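Long-range contact in cytosolic phospholipase A2 delta (Homo sapiens, PDB 5IZ5), which hydrolyses glycerophospholipids at the sn-2 position in a calcium-dependent manner, preferring linoleic acid there and releasing a lysophospholipid and a free fatty acid: residues 186-194 and 222-230. The protein carries 3 engineered substitutions. Residues are numbered along the deposited sequence; the frame is centred on the assembly and turned at random.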
loop_
_atom_site.group_PDB
_atom_site.type_symbol
_atom_site.label_atom_id
_atom_site.label_comp_id
_atom_site.label_asym_id
_atom_site.label_seq_id
_atom_site.Cartn_x
_atom_site.Cartn_y
_atom_site.Cartn_z
ATOM N N LYS B 186 17.658 -30.010 -26.125
ATOM C CA LYS B 186 17.444 -31.372 -25.656
ATOM C C LYS B 186 15.953 -31.599 -25.366
ATOM O O LYS B 186 15.072 -31.039 -26.037
ATOM C CB LYS B 186 18.353 -31.664 -24.434
ATOM C CG LYS B 186 18.853 -33.112 -24.332
ATOM C CD LYS B 186 19.352 -33.484 -22.932
ATOM C CE LYS B 186 19.150 -34.969 -22.645
ATOM N NZ LYS B 186 19.673 -35.374 -21.310
ATOM N N LEU B 187 15.687 -32.492 -24.424
ATOM C CA LEU B 187 14.367 -32.679 -23.842
ATOM C C LEU B 187 13.997 -31.561 -22.883
ATOM O O LEU B 187 14.836 -31.078 -22.121
ATOM C CB LEU B 187 14.342 -33.989 -23.058
ATOM C CG LEU B 187 14.001 -35.333 -23.703
ATOM C CD1 LEU B 187 13.863 -35.213 -25.211
ATOM C CD2 LEU B 187 14.944 -36.452 -23.278
ATOM N N GLU B 188 12.726 -31.175 -22.924
ATOM C CA GLU B 188 12.161 -30.249 -21.954
ATOM C C GLU B 188 11.195 -30.992 -21.025
ATOM O O GLU B 188 10.219 -31.582 -21.483
ATOM C CB GLU B 188 11.436 -29.114 -22.677
ATOM C CG GLU B 188 11.518 -27.779 -21.955
ATOM C CD GLU B 188 10.743 -26.676 -22.651
ATOM O OE1 GLU B 188 10.117 -26.941 -23.701
ATOM O OE2 GLU B 188 10.761 -25.536 -22.139
ATOM N N LEU B 189 11.487 -30.970 -19.728
ATOM C CA LEU B 189 10.596 -31.527 -18.706
ATOM C C LEU B 189 9.527 -30.506 -18.337
ATOM O O LEU B 189 9.852 -29.371 -17.986
ATOM C CB LEU B 189 11.392 -31.890 -17.449
ATOM C CG LEU B 189 10.592 -32.347 -16.220
ATOM C CD1 LEU B 189 9.883 -33.674 -16.465
ATOM C CD2 LEU B 189 11.503 -32.460 -15.009
ATOM N N GLU B 190 8.260 -30.908 -18.403
ATOM C CA GLU B 190 7.151 -30.047 -17.976
ATOM C C GLU B 190 6.441 -30.659 -16.770
ATOM O O GLU B 190 5.903 -31.766 -16.865
ATOM C CB GLU B 190 6.149 -29.828 -19.111
ATOM C CG GLU B 190 4.852 -29.157 -18.664
ATOM C CD GLU B 190 3.889 -28.885 -19.801
ATOM O OE1 GLU B 190 4.066 -27.872 -20.505
ATOM O OE2 GLU B 190 2.943 -29.677 -19.978
ATOM N N LEU B 191 6.439 -29.922 -15.656
ATOM C CA LEU B 191 5.747 -30.318 -14.428
ATOM C C LEU B 191 4.555 -29.402 -14.184
ATOM O O LEU B 191 4.693 -28.175 -14.197
ATOM C CB LEU B 191 6.688 -30.231 -13.230
ATOM C CG LEU B 191 7.954 -31.078 -13.286
ATOM C CD1 LEU B 191 8.883 -30.701 -12.147
ATOM C CD2 LEU B 191 7.619 -32.562 -13.235
ATOM N N VAL B 192 3.389 -29.996 -13.962
ATOM C CA VAL B 192 2.168 -29.237 -13.733
ATOM C C VAL B 192 1.518 -29.691 -12.440
ATOM O O VAL B 192 1.339 -30.892 -12.218
ATOM C CB VAL B 192 1.157 -29.426 -14.879
ATOM C CG1 VAL B 192 -0.043 -28.508 -14.695
ATOM C CG2 VAL B 192 1.817 -29.160 -16.224
ATOM N N LEU B 193 1.163 -28.722 -11.597
ATOM C CA LEU B 193 0.448 -28.984 -10.358
ATOM C C LEU B 193 -0.655 -27.946 -10.229
ATOM O O LEU B 193 -0.444 -26.857 -9.676
ATOM C CB LEU B 193 1.422 -28.955 -9.173
ATOM C CG LEU B 193 0.934 -29.142 -7.727
ATOM C CD1 LEU B 193 -0.404 -29.845 -7.601
ATOM C CD2 LEU B 193 1.995 -29.847 -6.890
ATOM N N LYS B 194 -1.828 -28.289 -10.758
ATOM C CA LYS B 194 -2.970 -27.382 -10.766
ATOM C C LYS B 194 -3.363 -26.976 -9.350
ATOM O O LYS B 194 -3.535 -27.826 -8.482
ATOM C CB LYS B 194 -4.192 -28.020 -11.426
ATOM C CG LYS B 194 -4.414 -27.704 -12.890
ATOM C CD LYS B 194 -5.874 -28.012 -13.219
ATOM C CE LYS B 194 -6.552 -26.873 -13.967
ATOM N NZ LYS B 194 -8.036 -26.956 -13.879
ATOM N N GLU B 222 -3.161 -33.022 -8.462
ATOM C CA GLU B 222 -2.152 -33.988 -8.885
ATOM C C GLU B 222 -0.955 -33.276 -9.464
ATOM O O GLU B 222 -1.068 -32.142 -9.916
ATOM C CB GLU B 222 -2.737 -34.912 -9.949
ATOM C CG GLU B 222 -3.287 -34.174 -11.162
ATOM C CD GLU B 222 -3.971 -35.093 -12.144
ATOM O OE1 GLU B 222 -3.256 -35.825 -12.837
ATOM O OE2 GLU B 222 -5.217 -35.083 -12.229
ATOM N N LEU B 223 0.187 -33.952 -9.450
ATOM C CA LEU B 223 1.349 -33.513 -10.198
ATOM C C LEU B 223 1.440 -34.363 -11.453
ATOM O O LEU B 223 1.507 -35.594 -11.368
ATOM C CB LEU B 223 2.634 -33.690 -9.393
ATOM C CG LEU B 223 3.897 -33.340 -10.201
ATOM C CD1 LEU B 223 4.262 -31.877 -10.040
ATOM C CD2 LEU B 223 5.066 -34.228 -9.811
ATOM N N SER B 224 1.458 -33.715 -12.612
ATOM C CA SER B 224 1.694 -34.414 -13.874
ATOM C C SER B 224 3.054 -34.030 -14.444
ATOM O O SER B 224 3.469 -32.873 -14.354
ATOM C CB SER B 224 0.588 -34.115 -14.878
ATOM O OG SER B 224 0.654 -32.776 -15.320
ATOM N N GLY B 225 3.740 -35.015 -15.022
ATOM C CA GLY B 225 5.093 -34.844 -15.545
ATOM C C GLY B 225 5.240 -35.465 -16.922
ATOM O O GLY B 225 4.710 -36.548 -17.189
ATOM N N ARG B 226 5.978 -34.790 -17.795
ATOM C CA ARG B 226 6.217 -35.307 -19.138
ATOM C C ARG B 226 7.445 -34.673 -19.780
ATOM O O ARG B 226 7.869 -33.570 -19.405
ATOM C CB ARG B 226 4.995 -35.135 -20.043
ATOM C CG ARG B 226 4.552 -33.692 -20.245
ATOM C CD ARG B 226 4.116 -33.419 -21.676
ATOM N NE ARG B 226 2.696 -33.717 -21.881
ATOM C CZ ARG B 226 2.198 -34.721 -22.611
ATOM N NH1 ARG B 226 2.981 -35.598 -23.243
ATOM N NH2 ARG B 226 0.879 -34.850 -22.706
ATOM N N LEU B 227 8.004 -35.390 -20.749
ATOM C CA LEU B 227 9.153 -34.924 -21.515
ATOM C C LEU B 227 8.739 -34.603 -22.944
ATOM O O LEU B 227 8.064 -35.402 -23.590
ATOM C CB LEU B 227 10.250 -35.990 -21.524
ATOM C CG LEU B 227 11.470 -35.877 -20.600
ATOM C CD1 LEU B 227 11.453 -34.680 -19.662
ATOM C CD2 LEU B 227 11.667 -37.169 -19.820
ATOM N N ARG B 228 9.155 -33.432 -23.421
ATOM C CA ARG B 228 8.875 -32.978 -24.784
ATOM C C ARG B 228 10.167 -32.676 -25.540
ATOM O O ARG B 228 11.159 -32.233 -24.942
ATOM C CB ARG B 228 8.019 -31.714 -24.759
ATOM C CG ARG B 228 6.544 -31.954 -25.046
ATOM C CD ARG B 228 5.665 -30.802 -24.562
ATOM N NE ARG B 228 4.366 -31.286 -24.097
ATOM C CZ ARG B 228 3.403 -30.513 -23.597
ATOM N NH1 ARG B 228 3.567 -29.193 -23.503
ATOM N NH2 ARG B 228 2.261 -31.061 -23.191
ATOM N N SER B 229 10.125 -32.893 -26.857
ATOM C CA SER B 229 11.211 -32.525 -27.763
ATOM C C SER B 229 10.646 -31.895 -29.042
ATOM O O SER B 229 9.432 -31.934 -29.285
ATOM C CB SER B 229 12.080 -33.735 -28.107
ATOM O OG SER B 229 11.492 -34.519 -29.128
ATOM N N SER B 230 11.530 -31.308 -29.847
ATOM C CA SER B 230 11.148 -30.747 -31.142
ATOM C C SER B 230 10.733 -31.846 -32.119
ATOM O O SER B 230 9.652 -31.791 -32.708
ATOM C CB SER B 230 12.309 -29.943 -31.729
ATOM O OG SER B 230 13.517 -30.701 -31.696
HETATM O O HOH W 1 -2.329 -30.751 -11.981
#
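Glu188, Glu190 and Val192 pair with Arg228, Arg226 and Ser224 as antiparallel hydrogen-bonded pairs, the axes of strands 188-193 and 222-228 running 4.7 Å apart at 167°. Six N-H...O=C bonds result; Glu190 N to Arg226 O is 2.9 Å and nearly straight, whereas the return bond, Arg226 N to Glu190 O, is longer, 3.2 Å, and bent. Past the last hydrogen-bonded pair, Val192 with Ser224, a water accepts from Lys194 N and donates to Glu222 O. On the face that carries Glu190, Arg226 and Arg228, Glu190 extends with CG anti to its backbone N (chi1 169°), which brings its carboxylate over one face of the Arg228 guanidinium, the planes 73° apart. OE1 lies 3.3 Å from Arg228 NH1 but well out of the guanidinium plane, so no N-H points at it and the salt bridge is one of charge alone. Arg226 presents its edge to the same carboxylate from farther off. A glutamine in place of Glu190 would probably leave Arg228 without its counter-charge and Arg226 without the carboxylate at its edge. Beside them, Ser224 OG sits 3.4 Å from Val192 CB. On the leucine face, Leu227 CD1 presses on Leu189 CA at a tight 3.4 Å; at the ladder's end Leu187, from the loop before the strand, crosses Leu227 at about a right angle. These are the middle strands of a four-stranded antiparallel sheet whose Leu189, Leu191 and Leu193 pack on strands 160-172 and 210-216 opposite, consistent with a C2-type beta-sandwich, probably the second C2 domain.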